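Local coordinates for capsule biosynthesis protein capD (Bacillus anthracis, PDB 3G9K), which cleaves the poly-gamma-D-glutamate capsule and transfers it to the amino group of meso-diaminopimelic acid in peptidoglycan, as a gamma-glutamyltransferase-family transpeptidase, at residues G11-S16 against G69-I74; T87-K92 against G98-I103; E106-F111 against G147-L152. All blocks are in the same frame, centred on the assembly; numbering follows the deposited sequence.

Interaction 1: residues G11-S16 against G69-I74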
loop_
_atom_site.group_PDB
_atom_site.type_symbol
_atom_site.label_atom_id
_atom_site.label_comp_id
_atom_site.label_asym_id
_atom_site.label_seq_id
_atom_site.Cartn_x
_atom_site.Cartn_y
_atom_site.Cartn_z
ATOM N N GLY B 11 -6.120 -19.281 7.880
ATOM C CA GLY B 11 -6.099 -19.005 6.434
ATOM C C GLY B 11 -6.695 -17.662 6.084
ATOM O O GLY B 11 -7.000 -17.391 4.927
ATOM N N THR B 12 -6.884 -16.804 7.078
ATOM C CA THR B 12 -7.421 -15.474 6.805
ATOM C C THR B 12 -6.253 -14.681 6.220
ATOM O O THR B 12 -5.132 -14.804 6.685
ATOM C CB THR B 12 -7.944 -14.775 8.059
ATOM O OG1 THR B 12 -8.997 -15.567 8.629
ATOM C CG2 THR B 12 -8.450 -13.386 7.741
ATOM N N VAL B 13 -6.543 -13.895 5.196
ATOM C CA VAL B 13 -5.523 -13.094 4.512
ATOM C C VAL B 13 -5.897 -11.629 4.659
ATOM O O VAL B 13 -7.018 -11.192 4.408
ATOM C CB VAL B 13 -5.240 -13.554 3.042
ATOM C CG1 VAL B 13 -6.459 -14.067 2.372
ATOM C CG2 VAL B 13 -4.536 -12.489 2.172
ATOM N N VAL B 14 -4.939 -10.862 5.125
ATOM C CA VAL B 14 -5.100 -9.440 5.122
ATOM C C VAL B 14 -4.151 -8.867 4.063
ATOM O O VAL B 14 -2.949 -9.200 4.052
ATOM C CB VAL B 14 -4.683 -8.829 6.498
ATOM C CG1 VAL B 14 -4.587 -7.301 6.399
ATOM C CG2 VAL B 14 -5.641 -9.280 7.647
ATOM N N SER B 15 -4.651 -7.931 3.280
ATOM C CA SER B 15 -3.819 -7.201 2.315
ATOM C C SER B 15 -4.131 -5.739 2.544
ATOM O O SER B 15 -5.287 -5.309 2.327
ATOM C CB SER B 15 -4.185 -7.636 0.912
ATOM O OG SER B 15 -3.319 -7.124 -0.058
ATOM N N SER B 16 -3.131 -4.973 2.971
ATOM C CA SER B 16 -3.384 -3.584 3.386
ATOM C C SER B 16 -2.376 -2.638 2.769
ATOM O O SER B 16 -1.178 -2.942 2.693
ATOM C CB SER B 16 -3.403 -3.479 4.901
ATOM O OG SER B 16 -3.485 -2.121 5.310
ATOM N N GLY B 69 -6.825 -24.842 -3.911
ATOM C CA GLY B 69 -5.409 -25.138 -3.928
ATOM C C GLY B 69 -4.456 -23.944 -3.791
ATOM O O GLY B 69 -3.278 -24.153 -3.535
ATOM N N GLU B 70 -4.930 -22.706 -3.940
ATOM C CA GLU B 70 -4.010 -21.561 -3.829
ATOM C C GLU B 70 -4.659 -20.256 -3.362
ATOM O O GLU B 70 -5.730 -19.880 -3.838
ATOM C CB GLU B 70 -3.286 -21.307 -5.157
ATOM C CG GLU B 70 -2.120 -20.324 -5.001
ATOM C CD GLU B 70 -1.331 -20.089 -6.279
ATOM O OE1 GLU B 70 -1.804 -19.354 -7.155
ATOM O OE2 GLU B 70 -0.229 -20.632 -6.401
ATOM N N THR B 71 -3.974 -19.558 -2.458
ATOM C CA THR B 71 -4.414 -18.221 -2.019
ATOM C C THR B 71 -3.274 -17.259 -2.173
ATOM O O THR B 71 -2.176 -17.581 -1.813
ATOM C CB THR B 71 -4.939 -18.275 -0.579
ATOM O OG1 THR B 71 -6.147 -19.070 -0.587
ATOM C CG2 THR B 71 -5.232 -16.861 -0.007
ATOM N N ILE B 72 -3.539 -16.107 -2.780
ATOM C CA ILE B 72 -2.543 -15.066 -2.974
ATOM C C ILE B 72 -3.036 -13.745 -2.390
ATOM O O ILE B 72 -4.142 -13.327 -2.661
ATOM C CB ILE B 72 -2.205 -14.798 -4.457
ATOM C CG1 ILE B 72 -1.717 -16.049 -5.162
ATOM C CG2 ILE B 72 -1.135 -13.712 -4.593
ATOM C CD1 ILE B 72 -1.685 -15.840 -6.692
ATOM N N GLY B 73 -2.190 -13.105 -1.577
ATOM C CA GLY B 73 -2.424 -11.708 -1.119
ATOM C C GLY B 73 -1.318 -10.851 -1.719
ATOM O O GLY B 73 -0.160 -11.236 -1.690
ATOM N N ILE B 74 -1.661 -9.703 -2.282
ATOM C CA ILE B 74 -0.698 -8.939 -3.064
ATOM C C ILE B 74 -1.114 -7.472 -3.077
ATOM O O ILE B 74 -2.313 -7.128 -2.999
ATOM C CB ILE B 74 -0.504 -9.527 -4.525
ATOM C CG1 ILE B 74 0.659 -8.931 -5.288
ATOM C CG2 ILE B 74 -1.849 -9.363 -5.394
ATOM C CD1 ILE B 74 1.113 -9.742 -6.482
#

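Interaction 2: residues T87-K92 against G98-I103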
loop_
_atom_site.group_PDB
_atom_site.type_symbol
_atom_site.label_atom_id
_atom_site.label_comp_id
_atom_site.label_asym_id
_atom_site.label_seq_id
_atom_site.Cartn_x
_atom_site.Cartn_y
_atom_site.Cartn_z
ATOM N N THR B 87 -0.283 -5.540 -13.050
ATOM C CA THR B 87 -0.896 -6.353 -14.115
ATOM C C THR B 87 0.084 -7.290 -14.832
ATOM O O THR B 87 -0.196 -8.473 -14.897
ATOM C CB THR B 87 -1.709 -5.491 -15.104
ATOM O OG1 THR B 87 -2.787 -4.912 -14.405
ATOM C CG2 THR B 87 -2.241 -6.308 -16.292
ATOM N N PRO B 88 1.235 -6.778 -15.331
ATOM C CA PRO B 88 2.206 -7.684 -15.939
ATOM C C PRO B 88 2.754 -8.729 -14.935
ATOM O O PRO B 88 2.999 -9.874 -15.298
ATOM C CB PRO B 88 3.300 -6.752 -16.464
ATOM C CG PRO B 88 2.765 -5.386 -16.420
ATOM C CD PRO B 88 1.692 -5.378 -15.373
ATOM N N ILE B 89 2.859 -8.359 -13.667
ATOM C CA ILE B 89 3.330 -9.311 -12.668
ATOM C C ILE B 89 2.380 -10.506 -12.539
ATOM O O ILE B 89 2.799 -11.654 -12.719
ATOM C CB ILE B 89 3.566 -8.622 -11.308
ATOM C CG1 ILE B 89 4.785 -7.686 -11.417
ATOM C CG2 ILE B 89 3.765 -9.694 -10.240
ATOM C CD1 ILE B 89 4.996 -6.796 -10.195
ATOM N N LEU B 90 1.111 -10.231 -12.286
ATOM C CA LEU B 90 0.061 -11.269 -12.193
ATOM C C LEU B 90 -0.166 -12.016 -13.529
ATOM O O LEU B 90 -0.388 -13.232 -13.530
ATOM C CB LEU B 90 -1.244 -10.652 -11.641
ATOM C CG LEU B 90 -1.147 -10.312 -10.136
ATOM C CD1 LEU B 90 -2.297 -9.468 -9.634
ATOM C CD2 LEU B 90 -1.021 -11.612 -9.318
ATOM N N ASP B 91 -0.066 -11.308 -14.657
ATOM C CA ASP B 91 -0.169 -11.911 -16.010
ATOM C C ASP B 91 0.899 -12.985 -16.205
ATOM O O ASP B 91 0.605 -14.110 -16.596
ATOM C CB ASP B 91 0.012 -10.847 -17.104
ATOM C CG ASP B 91 -0.046 -11.427 -18.511
ATOM O OD1 ASP B 91 -1.097 -12.012 -18.843
ATOM O OD2 ASP B 91 0.952 -11.308 -19.271
ATOM N N LYS B 92 2.144 -12.641 -15.920
ATOM C CA LYS B 92 3.226 -13.616 -16.036
ATOM C C LYS B 92 3.090 -14.777 -15.027
ATOM O O LYS B 92 3.415 -15.936 -15.344
ATOM C CB LYS B 92 4.579 -12.916 -15.893
ATOM C CG LYS B 92 4.929 -11.979 -17.054
ATOM C CD LYS B 92 6.251 -11.267 -16.830
ATOM C CE LYS B 92 6.254 -9.830 -17.373
ATOM N NZ LYS B 92 7.353 -9.015 -16.759
ATOM N N GLY B 98 7.202 -18.216 -14.086
ATOM C CA GLY B 98 8.182 -18.428 -13.049
ATOM C C GLY B 98 7.640 -18.106 -11.668
ATOM O O GLY B 98 6.437 -17.940 -11.479
ATOM N N SER B 99 8.555 -18.038 -10.704
ATOM C CA SER B 99 8.207 -17.772 -9.327
ATOM C C SER B 99 7.749 -16.334 -9.272
ATOM O O SER B 99 8.203 -15.518 -10.059
ATOM C CB SER B 99 9.407 -17.976 -8.385
ATOM O OG SER B 99 10.397 -16.957 -8.493
ATOM N N LEU B 100 6.808 -16.058 -8.382
ATOM C CA LEU B 100 6.344 -14.700 -8.142
ATOM C C LEU B 100 7.523 -13.780 -7.814
ATOM O O LEU B 100 7.569 -12.649 -8.300
ATOM C CB LEU B 100 5.328 -14.679 -7.014
ATOM C CG LEU B 100 4.614 -13.334 -6.796
ATOM C CD1 LEU B 100 3.996 -12.772 -8.129
ATOM C CD2 LEU B 100 3.567 -13.450 -5.700
ATOM N N GLN B 101 8.494 -14.260 -7.061
ATOM C CA GLN B 101 9.640 -13.425 -6.701
ATOM C C GLN B 101 10.514 -13.037 -7.930
ATOM O O GLN B 101 10.908 -11.875 -8.053
ATOM C CB GLN B 101 10.519 -14.100 -5.644
ATOM C CG GLN B 101 11.712 -13.226 -5.202
ATOM C CD GLN B 101 11.263 -11.979 -4.416
ATOM O OE1 GLN B 101 10.779 -12.099 -3.303
ATOM N NE2 GLN B 101 11.442 -10.788 -4.994
ATOM N N ASP B 102 10.836 -13.995 -8.798
ATOM C CA ASP B 102 11.581 -13.699 -10.033
ATOM C C ASP B 102 10.846 -12.634 -10.871
ATOM O O ASP B 102 11.442 -11.660 -11.299
ATOM C CB ASP B 102 11.857 -14.982 -10.855
ATOM C CG ASP B 102 13.013 -15.802 -10.275
ATOM O OD1 ASP B 102 14.132 -15.220 -10.202
ATOM O OD2 ASP B 102 12.790 -16.982 -9.861
ATOM N N ILE B 103 9.555 -12.828 -11.076
ATOM C CA ILE B 103 8.716 -11.878 -11.812
ATOM C C ILE B 103 8.774 -10.462 -11.197
ATOM O O ILE B 103 8.972 -9.466 -11.903
ATOM C CB ILE B 103 7.255 -12.386 -11.890
ATOM C CG1 ILE B 103 7.207 -13.678 -12.714
ATOM C CG2 ILE B 103 6.342 -11.324 -12.545
ATOM C CD1 ILE B 103 5.994 -14.565 -12.447
#

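Interaction 3: residues E106-F111 against G147-L152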
loop_
_atom_site.group_PDB
_atom_site.type_symbol
_atom_site.label_atom_id
_atom_site.label_comp_id
_atom_site.label_asym_id
_atom_site.label_seq_id
_atom_site.Cartn_x
_atom_site.Cartn_y
_atom_site.Cartn_z
ATOM N N GLU B 106 11.996 -8.598 -12.015
ATOM C CA GLU B 106 12.166 -8.231 -13.421
ATOM C C GLU B 106 12.026 -6.717 -13.507
ATOM O O GLU B 106 11.197 -6.140 -12.816
ATOM C CB GLU B 106 11.078 -8.875 -14.281
ATOM C CG GLU B 106 11.369 -8.889 -15.772
ATOM C CD GLU B 106 10.468 -9.815 -16.607
ATOM O OE1 GLU B 106 9.499 -10.418 -16.113
ATOM O OE2 GLU B 106 10.761 -9.939 -17.820
ATOM N N TYR B 107 12.783 -6.091 -14.406
ATOM C CA TYR B 107 12.667 -4.648 -14.623
ATOM C C TYR B 107 11.287 -4.294 -15.192
ATOM O O TYR B 107 10.686 -5.062 -15.934
ATOM C CB TYR B 107 13.780 -4.176 -15.580
ATOM C CG TYR B 107 15.172 -4.329 -15.007
ATOM C CD1 TYR B 107 15.516 -3.703 -13.812
ATOM C CD2 TYR B 107 16.152 -5.084 -15.667
ATOM C CE1 TYR B 107 16.762 -3.821 -13.293
ATOM C CE2 TYR B 107 17.422 -5.192 -15.150
ATOM C CZ TYR B 107 17.720 -4.566 -13.960
ATOM O OH TYR B 107 18.990 -4.657 -13.409
ATOM N N ARG B 108 10.806 -3.112 -14.850
ATOM C CA ARG B 108 9.439 -2.740 -15.134
ATOM C C ARG B 108 9.343 -1.575 -16.120
ATOM O O ARG B 108 10.344 -0.890 -16.389
ATOM C CB ARG B 108 8.748 -2.368 -13.827
ATOM C CG ARG B 108 8.547 -3.569 -12.914
ATOM C CD ARG B 108 8.087 -3.187 -11.537
ATOM N NE ARG B 108 8.102 -4.375 -10.690
ATOM C CZ ARG B 108 8.034 -4.373 -9.360
ATOM N NH1 ARG B 108 7.821 -3.248 -8.696
ATOM N NH2 ARG B 108 8.142 -5.537 -8.712
ATOM N N PHE B 109 8.127 -1.376 -16.625
ATOM C CA PHE B 109 7.777 -0.212 -17.447
ATOM C C PHE B 109 6.364 0.249 -17.142
ATOM O O PHE B 109 5.488 -0.564 -16.825
ATOM C CB PHE B 109 7.865 -0.561 -18.938
ATOM C CG PHE B 109 6.957 -1.685 -19.345
ATOM C CD1 PHE B 109 7.416 -2.994 -19.333
ATOM C CD2 PHE B 109 5.660 -1.445 -19.719
ATOM C CE1 PHE B 109 6.586 -4.037 -19.691
ATOM C CE2 PHE B 109 4.816 -2.477 -20.070
ATOM C CZ PHE B 109 5.282 -3.779 -20.065
ATOM N N THR B 110 6.137 1.551 -17.272
ATOM C CA THR B 110 4.791 2.127 -17.164
ATOM C C THR B 110 4.603 3.196 -18.241
ATOM O O THR B 110 5.568 3.659 -18.821
ATOM C CB THR B 110 4.549 2.795 -15.783
ATOM O OG1 THR B 110 5.423 3.919 -15.629
ATOM C CG2 THR B 110 4.804 1.788 -14.638
ATOM N N PHE B 111 3.359 3.602 -18.456
ATOM C CA PHE B 111 3.021 4.583 -19.483
ATOM C C PHE B 111 2.310 5.790 -18.901
ATOM O O PHE B 111 1.487 5.661 -17.999
ATOM C CB PHE B 111 2.165 3.925 -20.542
ATOM C CG PHE B 111 2.890 2.863 -21.294
ATOM C CD1 PHE B 111 2.826 1.538 -20.884
ATOM C CD2 PHE B 111 3.685 3.189 -22.374
ATOM C CE1 PHE B 111 3.511 0.557 -21.570
ATOM C CE2 PHE B 111 4.364 2.211 -23.057
ATOM C CZ PHE B 111 4.270 0.888 -22.646
ATOM N N GLY B 147 7.513 1.012 -7.828
ATOM C CA GLY B 147 6.658 0.392 -6.793
ATOM C C GLY B 147 7.393 -0.420 -5.756
ATOM O O GLY B 147 8.550 -0.192 -5.502
ATOM N N GLY B 148 6.698 -1.397 -5.184
ATOM C CA GLY B 148 7.198 -2.176 -4.037
ATOM C C GLY B 148 6.237 -3.295 -3.725
ATOM O O GLY B 148 5.525 -3.248 -2.680
ATOM N N VAL B 149 6.202 -4.277 -4.613
ATOM C CA VAL B 149 5.186 -5.346 -4.574
ATOM C C VAL B 149 5.524 -6.293 -3.414
ATOM O O VAL B 149 6.658 -6.769 -3.293
ATOM C CB VAL B 149 5.107 -6.129 -5.903
ATOM C CG1 VAL B 149 4.092 -7.312 -5.801
ATOM C CG2 VAL B 149 4.770 -5.184 -7.112
ATOM N N GLN B 150 4.537 -6.548 -2.564
ATOM C CA GLN B 150 4.646 -7.473 -1.447
ATOM C C GLN B 150 3.514 -8.473 -1.571
ATOM O O GLN B 150 2.393 -8.080 -1.840
ATOM C CB GLN B 150 4.483 -6.734 -0.125
ATOM C CG GLN B 150 5.463 -5.685 0.042
ATOM C CD GLN B 150 6.857 -6.191 0.389
ATOM O OE1 GLN B 150 7.071 -7.263 1.025
ATOM N NE2 GLN B 150 7.811 -5.415 -0.003
ATOM N N ALA B 151 3.812 -9.742 -1.329
ATOM C CA ALA B 151 2.829 -10.808 -1.525
ATOM C C ALA B 151 3.096 -12.001 -0.571
ATOM O O ALA B 151 4.235 -12.205 -0.096
ATOM C CB ALA B 151 2.904 -11.289 -2.956
ATOM N N LEU B 152 2.034 -12.727 -0.252
ATOM C CA LEU B 152 2.142 -14.094 0.304
ATOM C C LEU B 152 1.302 -15.009 -0.557
ATOM O O LEU B 152 0.311 -14.587 -1.133
ATOM C CB LEU B 152 1.703 -14.160 1.782
ATOM C CG LEU B 152 2.528 -13.400 2.807
ATOM C CD1 LEU B 152 1.740 -13.432 4.154
ATOM C CD2 LEU B 152 3.958 -13.941 3.008
#

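Interaction 1: residues G11-S16 against G69-I74
Val13 and Ser15 meet Thr71, Gly73 and Ile74 where the short strands 13-16 and 70-74 run in nearly the same direction (21° between them) at an axis distance of 6.8 Å. The nearest CA atoms, those of Ser15 and Gly73, are 5.8 Å apart. The contact joins two different sheets, since strands 13-19 and 70-75 each pair with other strands; 6.8 Å is close for such layers, and the lack of a side chain on Gly73 beneath Val13 is consistent with that approach. Val13 supplies both of its methyls. CG1 meets the Thr71 methyl CG2 at 3.9 Å, the two side chains crossing at a slant, while CG2 rests over the bare Gly73 CA at 4.0 Å. Thr71 has its CG2 anti to the backbone N (chi1 -67° for OG1), which turns the methyl to Val13 while OG1 bonds to Glu156. At the other end, Ser15 OG lies 3.1 Å from Ile74 O, at most a weak hydrogen bond, because the single hydroxyl proton also has Thr63 O within reach. Strand 13-19 pairs with an antiparallel strand of the other chain, whereas strand 70-75 lies between strands 63-67 and 150-155. Two such sheets stacked face to face form the beta sandwich at the centre of the Ntn-hydrolase fold, and Ser15 sits about 11 Å, side chain to side chain, from the nucleophile Thr1.

Interaction 2: residues T87-K92 against G98-I103
Ile103 meets Ile89 and Lys92 where two consecutive helices, 82-94 and 100-105, fold back against each other across a short loop; together they form part of the helical layer that packs on the beta sandwich of this Ntn-hydrolase fold. Ile103 is the centre of the contact, with 95 Å² buried, against 56 Å² for Ile89 and 49 Å² for Lys92. The main chains come close here, the CA atoms of Ile89 and Ile103 being 6.0 Å apart. The two branches of Ile103 divide the work. Its CG2, anti to the backbone N, lies against the turn at Ile89, 3.6 Å from Ile89 O and 3.8 Å from the methyl Ile89 CG2. The other branch reaches the next turn of the helix, where Ile103 CD1 touches Lys92 C at 3.9 Å and the aliphatic Lys92 CB at 4.1 Å. Lys92 therefore takes part through the root of its side chain, while its NZ is engaged in a salt bridge with Glu106. Ile89 also serves a second neighbour, because its CG2 is shared with Leu100, whose side chain crosses it at roughly a right angle; Leu100 in turn packs on Ala151 and Ile153 of strand 150-155, tying the helix pair to the sheet. The other chain also packs on helix 82-94, where Asp91 OD2 bonds to Tyr267 OH of that chain. The start of the second helix is fixed by its N-cap Ser99: Asp102 N donates to Ser99 OG at 3.0 Å with an N-H...O angle of 166°, and Ser99 OG donates to Asp102 OD2 at 2.8 Å, approaching from above the carboxylate plane.

Interaction 3: residues E106-F111 against G147-L152
Bordering the poly-gamma-D-glutamate site, with Gly147 about 6 Å from a bound glutamic acid, the Gly147-Gly148 loop leading into strand 150-155 meets the guanidinium of Arg108, which comes from the connection between helix 100-105 and strand 109-112. The backbones stay apart, the nearest CA pair, Arg108 and Gly147, being 9.3 Å distant, and the arginine side chain spans the gap. Its chain is extended from CG to NE (chi3 -172°), carrying the flat group to the loop. There the edge of the guanidinium faces the peptide: Arg108 NH1 lies 4.1 Å from Gly148 N, near the guanidinium plane. The Val149 methyl CG2 approaches obliquely, 3.7 Å from Arg108 NH2 and 4.0 Å from Arg108 CZ. These are van der Waals contacts; the polar hold on Arg108 NH1 comes from Phe146 O, just before the loop, and from Asp166 further along the chain, whose OD2 also accepts from Val149 N and so grips both sides of the contact. In this Ntn-hydrolase fold the guanidinium sits beside helix 82-94, touching Ile89, where the loop enters strand 150-155. At the phi of 103° and psi of -153° found for Gly147, a CB would be jammed against the carbonyl O of Phe146, so the backbone calls for glycine. Gly147 O accepts from Arg169 NE, consistent with a second-shell role behind Arg169, which lines the bound-glutamate pocket.

Overall arrangement
The three contacts follow one another along the chain, each closing before the next opens, and come progressively nearer the chain centre, from the sheet-to-sheet contact through the helix pair to the loop entering strand 150-155. Interactions 1 and 3 lie 18 Å apart between centres but share a sheet: strands 70-75 and 150-155 are neighbours, with Gly73 N 2.9 Å from Leu152 O in a probable hydrogen bond. Interaction 2 is only 9 Å from interaction 3, where Ile89 CD1 packs on Val149 CG2 at 3.5 Å, and 16 Å from interaction 1, reached through Ile74 and Leu90. Together they connect the two sheets and the helix pair, with interaction 3 nearest the bound glutamate.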